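Local coordinates for protein pectate lyase 47 (PDB 1VBL) that is a calcium-binding pectate lyase that probably cleaves polygalacturonate in pectin by beta-elimination, at residues I160-E164 against A412-H416; S260-D266 against V289-Q293; S321-A325 against V386-P390. All blocks are in the same frame, centred on the assembly; numbering follows the deposited sequence.

Following the chain from its N terminus, residues 160-164 come first, at a turn between two strands of the parallel beta-helix, and their partner arrives only at the very end, when the C-terminal tail 412-416 completes contact 1. Contacts 2 and 3 both lie within that long loop. Contact 2 closes a short one, about one coil long, between turns 260-266 and 289-293. Contact 3 then opens at 321-325 and is closed by 386-390, in the segment before the last helix. Contacts 2 and 3 follow in series without crossing, and touch: G292 O and Q322 N make a probable hydrogen bond between successive coils. Contact 1 lies about 30 Å from contact 2, centre to centre.

Contact 1. Residues I160-E164 against A412-H416; sequences IRNIE and AGNLH
This is a polar turn-to-tail contact, in which N162 and its neighbours receive A412, G413 and L415 of the C-terminal tail at the turn that follows strand 156-161. G413 N gives N162 OD1 a hydrogen bond of 2.7 Å, nearly straight at 163°, with the donor tilted 23° from the carbonyl plane. The same oxygen accepts from a water, 2.8 Å away, which in turn accepts from the backbone N of L415, so OD1 serves two tail amides, one directly and one through solvent. With CG anti to its own backbone N (chi1 -156°), N162 holds its amide out to the tail while ND2 is taken by G138 O and G140 O. The right-handed parallel beta-helix of this lyase family commonly carries asparagines at such turns. N162 has left-handed backbone angles, which asparagine tolerates well, and N205 in the next coil bonds to I160 O, consistent with an asparagine ladder. G413 has a positive phi, which favours glycine. L415 lays its two branches over different neighbours: CD1 lies 3.7 Å from N162 CG, and CD2 3.4 Å from R161 NH2. The R161 guanidinium is paired with D203 and E6, and the leucine methyl meets it obliquely. Further along, A412 CB sits 3.6 Å from I163 C, where a methyl fits close against the backbone.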
ATOM      1  N   ILE A 160      10.820   6.772  -3.405  1.00 12.65           N
ATOM      2  CA  ILE A 160      10.044   6.420  -4.593  1.00 12.09           C
ATOM      3  C   ILE A 160       9.085   7.576  -4.852  1.00 11.74           C
ATOM      4  O   ILE A 160       8.247   7.893  -4.005  1.00 11.16           O
ATOM      5  CB  ILE A 160       9.208   5.145  -4.378  1.00 13.19           C
ATOM      6  CG1 ILE A 160      10.098   4.009  -3.861  1.00 16.09           C
ATOM      7  CG2 ILE A 160       8.517   4.758  -5.691  1.00 11.23           C
ATOM      8  CD1 ILE A 160      11.205   3.602  -4.805  1.00 20.14           C
ATOM      9  N   ARG A 161       9.198   8.208  -6.017  1.00 10.96           N
ATOM     10  CA  ARG A 161       8.339   9.347  -6.317  1.00 10.75           C
ATOM     11  C   ARG A 161       7.929   9.488  -7.777  1.00 11.44           C
ATOM     12  O   ARG A 161       8.591   8.981  -8.685  1.00 11.32           O
ATOM     13  CB  ARG A 161       9.035  10.655  -5.922  1.00 10.69           C
ATOM     14  CG  ARG A 161       9.599  10.713  -4.510  1.00 11.40           C
ATOM     15  CD  ARG A 161      10.338  12.029  -4.288  1.00 12.53           C
ATOM     16  NE  ARG A 161       9.433  13.169  -4.140  1.00 13.64           N
ATOM     17  CZ  ARG A 161       9.821  14.443  -4.176  1.00 16.11           C
ATOM     18  NH1 ARG A 161      11.100  14.747  -4.369  1.00 13.99           N
ATOM     19  NH2 ARG A 161       8.935  15.416  -3.992  1.00 12.26           N
ATOM     20  N   ASN A 162       6.826  10.202  -7.972  1.00 12.74           N
ATOM     21  CA  ASN A 162       6.289  10.536  -9.286  1.00 11.31           C
ATOM     22  C   ASN A 162       5.965   9.397 -10.245  1.00 12.43           C
ATOM     23  O   ASN A 162       6.153   9.528 -11.456  1.00 11.44           O
ATOM     24  CB  ASN A 162       7.245  11.520  -9.959  1.00 14.13           C
ATOM     25  CG  ASN A 162       6.562  12.369 -11.008  1.00 13.01           C
ATOM     26  OD1 ASN A 162       5.439  12.831 -10.807  1.00 14.51           O
ATOM     27  ND2 ASN A 162       7.238  12.590 -12.124  1.00 14.03           N
ATOM     28  N   ILE A 163       5.454   8.289  -9.716  1.00 11.07           N
ATOM     29  CA  ILE A 163       5.108   7.159 -10.565  1.00 10.90           C
ATOM     30  C   ILE A 163       3.659   6.725 -10.356  1.00 11.73           C
ATOM     31  O   ILE A 163       3.138   6.779  -9.244  1.00  9.51           O
ATOM     32  CB  ILE A 163       6.032   5.952 -10.277  1.00 12.41           C
ATOM     33  CG1 ILE A 163       7.471   6.296 -10.673  1.00 12.93           C
ATOM     34  CG2 ILE A 163       5.541   4.719 -11.022  1.00 10.89           C
ATOM     35  CD1 ILE A 163       8.494   5.290 -10.183  1.00 15.02           C
ATOM     36  N   GLU A 164       3.004   6.325 -11.442  1.00 11.80           N
ATOM     37  CA  GLU A 164       1.641   5.835 -11.357  1.00 14.04           C
ATOM     38  C   GLU A 164       1.740   4.316 -11.367  1.00 13.36           C
ATOM     39  O   GLU A 164       2.152   3.716 -12.367  1.00 13.55           O
ATOM     40  CB  GLU A 164       0.796   6.289 -12.546  1.00 14.52           C
ATOM     41  CG  GLU A 164      -0.592   5.661 -12.529  1.00 20.08           C
ATOM     42  CD  GLU A 164      -1.397   5.952 -13.779  1.00 24.13           C
ATOM     43  OE1 GLU A 164      -1.782   7.119 -13.986  1.00 27.39           O
ATOM     44  OE2 GLU A 164      -1.642   5.007 -14.555  1.00 27.05           O
ATOM     45  N   ALA A 412       1.029  11.301  -8.834  1.00 12.84           N
ATOM     46  CA  ALA A 412       2.073  11.349  -9.846  1.00 14.51           C
ATOM     47  C   ALA A 412       1.746  12.458 -10.843  1.00 15.20           C
ATOM     48  O   ALA A 412       0.574  12.712 -11.152  1.00 12.68           O
ATOM     49  CB  ALA A 412       2.172  10.003 -10.559  1.00 13.01           C
ATOM     50  N   GLY A 413       2.791  13.121 -11.329  1.00 16.71           N
ATOM     51  CA  GLY A 413       2.622  14.202 -12.280  1.00 22.09           C
ATOM     52  C   GLY A 413       2.250  15.548 -11.686  1.00 24.59           C
ATOM     53  O   GLY A 413       2.119  16.516 -12.430  1.00 24.87           O
ATOM     54  N   ASN A 414       2.095  15.620 -10.363  1.00 27.12           N
ATOM     55  CA  ASN A 414       1.727  16.876  -9.704  1.00 30.32           C
ATOM     56  C   ASN A 414       2.790  17.524  -8.844  1.00 33.35           C
ATOM     57  O   ASN A 414       2.481  18.136  -7.829  1.00 32.80           O
ATOM     58  CB  ASN A 414       0.447  16.698  -8.889  1.00 30.24           C
ATOM     59  CG  ASN A 414      -0.754  16.545  -9.757  1.00 31.50           C
ATOM     60  OD1 ASN A 414      -0.934  17.291 -10.717  1.00 31.78           O
ATOM     61  ND2 ASN A 414      -1.605  15.585  -9.420  1.00 31.65           N
ATOM     62  N   LEU A 415       4.043  17.331  -9.232  1.00 37.27           N
ATOM     63  CA  LEU A 415       5.158  17.936  -8.543  1.00 43.27           C
ATOM     64  C   LEU A 415       5.584  19.097  -9.400  1.00 48.54           C
ATOM     65  O   LEU A 415       4.815  19.901  -9.926  1.00 48.54           O
ATOM     66  CB  LEU A 415       6.391  17.045  -8.552  1.00 41.75           C
ATOM     67  CG  LEU A 415       6.622  15.608  -8.168  1.00 41.12           C
ATOM     68  CD1 LEU A 415       7.887  15.093  -8.876  1.00 41.17           C
ATOM     69  CD2 LEU A 415       6.789  15.554  -6.680  1.00 41.05           C
ATOM     70  N   HIS A 416       6.920  19.080  -9.472  1.00 54.46           N
ATOM     71  CA  HIS A 416       7.873  19.948 -10.117  1.00 60.69           C
ATOM     72  C   HIS A 416       8.930  20.298  -9.052  1.00 62.67           C
ATOM     73  O   HIS A 416       8.614  20.446  -7.874  1.00 64.50           O
ATOM     74  CB  HIS A 416       7.130  21.182 -10.669  1.00 63.96           C
ATOM     75  CG  HIS A 416       6.474  20.900 -11.983  1.00 68.11           C
ATOM     76  ND1 HIS A 416       6.905  19.869 -12.784  1.00 69.75           N
ATOM     77  CD2 HIS A 416       5.393  21.437 -12.598  1.00 69.73           C
ATOM     78  CE1 HIS A 416       6.112  19.770 -13.836  1.00 70.53           C
ATOM     79  NE2 HIS A 416       5.187  20.709 -13.748  1.00 70.63           N
ATOM     80  OXT HIS A 416      10.073  20.494  -9.419  1.00 64.24           O
TER
HETATM   81  O   HOH W   1       5.343  15.564 -11.286  1.00 24.39           O

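Contact 2. Residues S260-D266 against V289-Q293; sequences SDSRMAD and VRFGQ
F291 and R290 carry this contact, the one by filling a pocket and the other by charge, between two turns at equivalent positions in successive coils of the right-handed parallel beta-helix. Each turn follows a strand of the sheet that includes 253-257 and 288-289, and leads into the next, at 272-280 or 293-303. The aromatic part rests on F291, whose ring is pushed into the loop 260-266. Its edge is met near the ring plane by carbonyl oxygens: S260 O lies 3.3 Å from CE2 and D261 O 3.7 Å from CZ, suiting the slightly positive rim of a phenyl ring. R263 O comes instead over one face. Apolar atoms add to it obliquely, D266 CB at 3.6 Å from F291 CD2 and, more loosely, M264 CE near CZ. The ring of F320, one coil on, meets F291 nearly parallel, as in the aromatic stacks familiar in these beta-helices. The loop that receives the ring is braced internally: S260 OG accepts from S262 N in an ST turn, while R263 NH1 forms a salt bridge with D266 OD1, and S237 binds both. The charged part lies beside the ring, the R290 side chain about 10 Å from the bound calcium ion. R290, its chain extended from CG to NE, runs alongside S260, whose CA lies over one face of the guanidinium, offset toward its rim, and gives NH1 to G258 O. A water links D261 OD2 to R290 NH2, though weakly on the arginine side. The salt bridge is made chiefly by NE, which reaches D261 OD1 at 2.6 Å with an N-H...O angle of 175°; OD1 lies in the guanidinium plane but is approached on its anti side, 28° out of the carboxylate plane.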
ATOM      1  N   SER A 260       0.624  -8.884  11.682  1.00 18.45           N
ATOM      2  CA  SER A 260       0.232  -9.916  12.641  1.00 19.02           C
ATOM      3  C   SER A 260       0.026  -9.458  14.080  1.00 18.34           C
ATOM      4  O   SER A 260       0.836  -8.711  14.628  1.00 18.04           O
ATOM      5  CB  SER A 260       1.267 -11.041  12.623  1.00 21.24           C
ATOM      6  OG  SER A 260       1.050 -11.942  13.692  1.00 24.60           O
ATOM      7  N   ASP A 261      -1.060  -9.928  14.692  1.00 17.86           N
ATOM      8  CA  ASP A 261      -1.378  -9.588  16.077  1.00 19.02           C
ATOM      9  C   ASP A 261      -0.353 -10.195  17.034  1.00 20.40           C
ATOM     10  O   ASP A 261      -0.154  -9.695  18.140  1.00 20.42           O
ATOM     11  CB  ASP A 261      -2.761 -10.127  16.478  1.00 19.53           C
ATOM     12  CG  ASP A 261      -3.911  -9.383  15.821  1.00 22.29           C
ATOM     13  OD1 ASP A 261      -3.676  -8.337  15.182  1.00 20.26           O
ATOM     14  OD2 ASP A 261      -5.064  -9.846  15.961  1.00 22.74           O
ATOM     15  N   SER A 262       0.295 -11.271  16.605  1.00 21.97           N
ATOM     16  CA  SER A 262       1.251 -11.963  17.459  1.00 23.95           C
ATOM     17  C   SER A 262       2.731 -11.663  17.241  1.00 24.61           C
ATOM     18  O   SER A 262       3.571 -12.134  18.008  1.00 24.14           O
ATOM     19  CB  SER A 262       1.022 -13.471  17.353  1.00 25.36           C
ATOM     20  OG  SER A 262       1.124 -13.904  16.005  1.00 27.79           O
ATOM     21  N   ARG A 263       3.061 -10.887  16.214  1.00 23.94           N
ATOM     22  CA  ARG A 263       4.462 -10.573  15.960  1.00 24.18           C
ATOM     23  C   ARG A 263       4.928  -9.464  16.891  1.00 24.40           C
ATOM     24  O   ARG A 263       4.963  -8.292  16.515  1.00 23.38           O
ATOM     25  CB  ARG A 263       4.672 -10.154  14.501  1.00 25.02           C
ATOM     26  CG  ARG A 263       6.141 -10.031  14.105  1.00 26.74           C
ATOM     27  CD  ARG A 263       6.299  -9.772  12.613  1.00 29.95           C
ATOM     28  NE  ARG A 263       7.689  -9.892  12.168  1.00 32.07           N
ATOM     29  CZ  ARG A 263       8.666  -9.061  12.514  1.00 32.69           C
ATOM     30  NH1 ARG A 263       8.417  -8.037  13.316  1.00 36.16           N
ATOM     31  NH2 ARG A 263       9.895  -9.247  12.051  1.00 32.09           N
ATOM     32  N   MET A 264       5.286  -9.840  18.113  1.00 25.35           N
ATOM     33  CA  MET A 264       5.746  -8.872  19.098  1.00 25.04           C
ATOM     34  C   MET A 264       7.010  -8.169  18.623  1.00 23.63           C
ATOM     35  O   MET A 264       7.397  -7.141  19.171  1.00 23.30           O
ATOM     36  CB  MET A 264       6.004  -9.559  20.441  1.00 28.96           C
ATOM     37  CG  MET A 264       4.762 -10.176  21.074  1.00 31.79           C
ATOM     38  SD  MET A 264       3.387  -9.004  21.236  1.00 37.45           S
ATOM     39  CE  MET A 264       2.136  -9.808  20.247  1.00 35.69           C
ATOM     40  N   ALA A 265       7.648  -8.730  17.599  1.00 22.59           N
ATOM     41  CA  ALA A 265       8.862  -8.141  17.046  1.00 22.33           C
ATOM     42  C   ALA A 265       8.561  -6.776  16.426  1.00 22.13           C
ATOM     43  O   ALA A 265       9.472  -5.973  16.202  1.00 22.34           O
ATOM     44  CB  ALA A 265       9.465  -9.072  15.997  1.00 24.49           C
ATOM     45  N   ASP A 266       7.285  -6.517  16.150  1.00 19.74           N
ATOM     46  CA  ASP A 266       6.876  -5.240  15.570  1.00 19.50           C
ATOM     47  C   ASP A 266       6.747  -4.152  16.630  1.00 19.68           C
ATOM     48  O   ASP A 266       6.762  -2.961  16.314  1.00 20.24           O
ATOM     49  CB  ASP A 266       5.542  -5.375  14.826  1.00 16.44           C
ATOM     50  CG  ASP A 266       5.696  -6.035  13.471  1.00 18.07           C
ATOM     51  OD1 ASP A 266       6.832  -6.065  12.956  1.00 17.20           O
ATOM     52  OD2 ASP A 266       4.681  -6.510  12.915  1.00 19.34           O
ATOM     53  N   VAL A 289      -3.640  -0.295  11.265  1.00 11.84           N
ATOM     54  CA  VAL A 289      -2.420  -0.294  12.070  1.00 12.67           C
ATOM     55  C   VAL A 289      -2.322  -1.224  13.272  1.00 13.67           C
ATOM     56  O   VAL A 289      -3.294  -1.427  13.993  1.00 13.70           O
ATOM     57  CB  VAL A 289      -2.150   1.131  12.603  1.00 12.63           C
ATOM     58  CG1 VAL A 289      -0.838   1.164  13.370  1.00 11.32           C
ATOM     59  CG2 VAL A 289      -2.147   2.128  11.452  1.00 10.98           C
ATOM     60  N   ARG A 290      -1.121  -1.759  13.476  1.00 15.34           N
ATOM     61  CA  ARG A 290      -0.800  -2.604  14.618  1.00 15.10           C
ATOM     62  C   ARG A 290       0.543  -2.079  15.159  1.00 14.69           C
ATOM     63  O   ARG A 290       1.442  -1.779  14.380  1.00 13.00           O
ATOM     64  CB  ARG A 290      -0.589  -4.072  14.209  1.00 15.28           C
ATOM     65  CG  ARG A 290      -1.827  -4.853  13.724  1.00 13.75           C
ATOM     66  CD  ARG A 290      -1.413  -6.298  13.387  1.00 14.70           C
ATOM     67  NE  ARG A 290      -2.528  -7.226  13.177  1.00 14.59           N
ATOM     68  CZ  ARG A 290      -3.012  -7.586  11.987  1.00 15.88           C
ATOM     69  NH1 ARG A 290      -2.490  -7.102  10.869  1.00 14.26           N
ATOM     70  NH2 ARG A 290      -4.022  -8.449  11.915  1.00 16.02           N
ATOM     71  N   PHE A 291       0.820  -1.787  16.464  1.00 15.03           N
ATOM     72  CA  PHE A 291       2.035  -1.513  17.248  1.00 15.91           C
ATOM     73  C   PHE A 291       2.741  -0.180  17.182  1.00 14.53           C
ATOM     74  O   PHE A 291       3.253   0.267  18.198  1.00 21.23           O
ATOM     75  CB  PHE A 291       3.091  -2.574  16.945  1.00 17.61           C
ATOM     76  CG  PHE A 291       2.615  -3.965  17.180  1.00 18.84           C
ATOM     77  CD1 PHE A 291       2.494  -4.468  18.472  1.00 20.91           C
ATOM     78  CD2 PHE A 291       2.225  -4.750  16.110  1.00 19.52           C
ATOM     79  CE1 PHE A 291       1.987  -5.736  18.685  1.00 22.99           C
ATOM     80  CE2 PHE A 291       1.721  -6.011  16.308  1.00 22.10           C
ATOM     81  CZ  PHE A 291       1.597  -6.511  17.596  1.00 22.93           C
ATOM     82  N   GLY A 292       2.419   0.398  15.765  1.00 13.23           N
ATOM     83  CA  GLY A 292       3.091   1.659  15.561  1.00 13.54           C
ATOM     84  C   GLY A 292       2.491   2.986  15.937  1.00 14.20           C
ATOM     85  O   GLY A 292       1.275   3.158  15.993  1.00 15.07           O
ATOM     86  N   GLN A 293       3.393   3.922  16.206  1.00 14.25           N
ATOM     87  CA  GLN A 293       3.033   5.293  16.496  1.00 13.29           C
ATOM     88  C   GLN A 293       2.933   5.826  15.075  1.00 12.12           C
ATOM     89  O   GLN A 293       3.938   6.145  14.434  1.00 12.20           O
ATOM     90  CB  GLN A 293       4.146   5.982  17.280  1.00 13.14           C
ATOM     91  CG  GLN A 293       4.166   5.530  18.737  1.00 15.03           C
ATOM     92  CD  GLN A 293       5.236   6.206  19.574  1.00 16.84           C
ATOM     93  OE1 GLN A 293       5.190   6.153  20.804  1.00 20.99           O
ATOM     94  NE2 GLN A 293       6.203   6.835  18.922  1.00 16.65           N
TER
HETATM   95  O   HOH W   2      -6.714  -8.698  14.084  1.00 31.87           O

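Contact 3. Residues S321-A325 against V386-P390; sequences SQIYA and VTWKP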
ATOM      1  N   SER A 321      -1.822  -0.447  18.640  1.00 12.52           N
ATOM      2  CA  SER A 321      -1.587   0.670  17.737  1.00 12.97           C
ATOM      3  C   SER A 321      -1.614   1.992  18.496  1.00 12.25           C
ATOM      4  O   SER A 321      -2.265   2.115  19.536  1.00 13.87           O
ATOM      5  CB  SER A 321      -2.639   0.683  16.624  1.00 12.08           C
ATOM      6  OG  SER A 321      -3.950   0.653  17.164  1.00 13.57           O
ATOM      7  N   GLN A 322      -0.888   2.976  17.981  1.00 13.43           N
ATOM      8  CA  GLN A 322      -0.848   4.288  18.603  1.00 13.45           C
ATOM      9  C   GLN A 322      -1.063   5.337  17.522  1.00 13.02           C
ATOM     10  O   GLN A 322      -0.175   6.134  17.207  1.00 12.15           O
ATOM     11  CB  GLN A 322       0.491   4.508  19.312  1.00 15.56           C
ATOM     12  CG  GLN A 322       0.720   3.577  20.500  1.00 21.78           C
ATOM     13  CD  GLN A 322       1.994   3.901  21.259  1.00 24.49           C
ATOM     14  OE1 GLN A 322       2.140   4.991  21.814  1.00 27.49           O
ATOM     15  NE2 GLN A 322       2.925   2.954  21.283  1.00 27.48           N
ATOM     16  N   ILE A 323      -2.256   5.322  16.947  1.00 12.07           N
ATOM     17  CA  ILE A 323      -2.603   6.270  15.898  1.00 13.33           C
ATOM     18  C   ILE A 323      -2.820   7.669  16.469  1.00 13.62           C
ATOM     19  O   ILE A 323      -3.453   7.835  17.510  1.00 13.79           O
ATOM     20  CB  ILE A 323      -3.891   5.829  15.167  1.00 14.73           C
ATOM     21  CG1 ILE A 323      -3.634   4.519  14.419  1.00 14.87           C
ATOM     22  CG2 ILE A 323      -4.359   6.931  14.215  1.00 14.27           C
ATOM     23  CD1 ILE A 323      -4.895   3.825  13.934  1.00 16.98           C
ATOM     24  N   TYR A 324      -2.276   8.668  15.785  1.00 12.49           N
ATOM     25  CA  TYR A 324      -2.440  10.062  16.180  1.00 12.99           C
ATOM     26  C   TYR A 324      -2.909  10.737  14.891  1.00 12.84           C
ATOM     27  O   TYR A 324      -2.109  11.002  13.994  1.00 11.32           O
ATOM     28  CB  TYR A 324      -1.102  10.646  16.655  1.00 14.02           C
ATOM     29  CG  TYR A 324      -1.217  11.961  17.403  1.00 16.60           C
ATOM     30  CD1 TYR A 324      -1.562  13.142  16.739  1.00 18.21           C
ATOM     31  CD2 TYR A 324      -0.984  12.024  18.780  1.00 17.03           C
ATOM     32  CE1 TYR A 324      -1.670  14.356  17.430  1.00 19.41           C
ATOM     33  CE2 TYR A 324      -1.089  13.230  19.480  1.00 17.31           C
ATOM     34  CZ  TYR A 324      -1.431  14.390  18.799  1.00 20.60           C
ATOM     35  OH  TYR A 324      -1.532  15.580  19.487  1.00 20.57           O
ATOM     36  N   ALA A 325      -4.214  10.985  14.800  1.00 12.41           N
ATOM     37  CA  ALA A 325      -4.819  11.584  13.611  1.00 11.75           C
ATOM     38  C   ALA A 325      -5.158  13.062  13.786  1.00 11.89           C
ATOM     39  O   ALA A 325      -5.796  13.449  14.763  1.00 11.89           O
ATOM     40  CB  ALA A 325      -6.078  10.804  13.232  1.00 11.02           C
ATOM     41  N   VAL A 386      -3.736  11.067  24.597  1.00 21.44           N
ATOM     42  CA  VAL A 386      -2.407  11.278  24.042  1.00 21.30           C
ATOM     43  C   VAL A 386      -1.389  10.415  24.775  1.00 21.39           C
ATOM     44  O   VAL A 386      -1.144  10.615  25.965  1.00 22.43           O
ATOM     45  CB  VAL A 386      -1.980  12.754  24.171  1.00 22.79           C
ATOM     46  CG1 VAL A 386      -0.560  12.934  23.655  1.00 21.97           C
ATOM     47  CG2 VAL A 386      -2.946  13.646  23.402  1.00 23.34           C
ATOM     48  N   THR A 387      -0.812   9.448  24.070  1.00 19.23           N
ATOM     49  CA  THR A 387       0.195   8.570  24.659  1.00 20.26           C
ATOM     50  C   THR A 387       1.573   8.955  24.133  1.00 19.61           C
ATOM     51  O   THR A 387       2.598   8.546  24.677  1.00 21.20           O
ATOM     52  CB  THR A 387      -0.073   7.089  24.329  1.00 21.51           C
ATOM     53  OG1 THR A 387      -0.288   6.942  22.921  1.00 20.32           O
ATOM     54  CG2 THR A 387      -1.292   6.586  25.089  1.00 23.14           C
ATOM     55  N   TRP A 388       1.582   9.738  23.060  1.00 17.83           N
ATOM     56  CA  TRP A 388       2.818  10.219  22.458  1.00 17.03           C
ATOM     57  C   TRP A 388       2.486  11.482  21.675  1.00 17.26           C
ATOM     58  O   TRP A 388       1.327  11.719  21.328  1.00 16.98           O
ATOM     59  CB  TRP A 388       3.434   9.164  21.530  1.00 15.59           C
ATOM     60  CG  TRP A 388       2.625   8.855  20.295  1.00 14.18           C
ATOM     61  CD1 TRP A 388       1.414   8.235  20.242  1.00 13.56           C
ATOM     62  CD2 TRP A 388       2.993   9.135  18.936  1.00 13.59           C
ATOM     63  NE1 TRP A 388       1.001   8.107  18.936  1.00 13.35           N
ATOM     64  CE2 TRP A 388       1.952   8.651  18.114  1.00 13.44           C
ATOM     65  CE3 TRP A 388       4.102   9.748  18.334  1.00 13.12           C
ATOM     66  CZ2 TRP A 388       1.985   8.759  16.717  1.00 12.03           C
ATOM     67  CZ3 TRP A 388       4.136   9.853  16.938  1.00 11.39           C
ATOM     68  CH2 TRP A 388       3.080   9.359  16.150  1.00 11.51           C
ATOM     69  N   LYS A 389       3.497  12.296  21.402  1.00 15.61           N
ATOM     70  CA  LYS A 389       3.280  13.530  20.665  1.00 17.43           C
ATOM     71  C   LYS A 389       4.164  13.548  19.423  1.00 16.80           C
ATOM     72  O   LYS A 389       5.392  13.541  19.528  1.00 13.79           O
ATOM     73  CB  LYS A 389       3.611  14.731  21.556  1.00 21.02           C
ATOM     74  CG  LYS A 389       3.056  14.598  22.969  1.00 25.87           C
ATOM     75  CD  LYS A 389       1.851  15.487  23.214  1.00 30.51           C
ATOM     76  CE  LYS A 389       2.266  16.934  23.404  1.00 30.46           C
ATOM     77  NZ  LYS A 389       1.134  17.760  23.907  1.00 32.74           N
ATOM     78  N   PRO A 390       3.547  13.556  18.230  1.00 17.46           N
ATOM     79  CA  PRO A 390       4.301  13.578  16.971  1.00 17.18           C
ATOM     80  C   PRO A 390       5.164  14.833  16.912  1.00 18.78           C
ATOM     81  O   PRO A 390       4.680  15.936  17.169  1.00 17.44           O
ATOM     82  CB  PRO A 390       3.207  13.603  15.907  1.00 18.34           C
ATOM     83  CG  PRO A 390       2.061  12.917  16.576  1.00 20.00           C
ATOM     84  CD  PRO A 390       2.099  13.490  17.969  1.00 16.29           C
TER
HETATM   85  O   HOH W   3      -1.815   7.379  19.770  1.00 21.74           O
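The backbones run past each other at a distance, with CA atoms 7.5 Å apart at Q322 and T387 and 7.6 Å apart at Y324 and P390, too far for direct pairing, so side chains, reaching each other or the opposite backbone, span the space between strand 322-332 and the loop 386-390. Y324 does most of this. CD of P390 stands over the centre of its ring, 3.4 Å from the centroid and almost along the ring normal, a CH-pi contact for which the compact proline ring, with CD hydrogens polarised by the adjacent nitrogen, is well suited. The edge of the same ring points at the face of the W388 five-membered ring in a T-shaped pair, centroids 5.8 Å apart and planes at 73°. V386 CG1 meets the rim of the tyrosine. Were Y324 an alanine, P390 and the face of W388 would probably lose their aromatic partner, leaving a gap between loop and strand. W388 swings across the strand because its CG sits between backbone N and carbonyl carbon (chi1 66°). This puts NE1 2.9 Å from Q322 O, near the indole plane, in a weak bond at 129°. A water also accepts weakly from NE1 and donates to I323 O. On the strand side, Q322 packs its CB 3.7 Å from W388 NE1. Strand 322-332 belongs to the parallel beta-helix, its backbone hydrogen-bonded to strand 293-303 of the preceding coil. With one indole N-H shared between a carbonyl and a water, and ring faces doing the rest, the contact draws its hold from shape and aromatic surface more than from strong polar bonds.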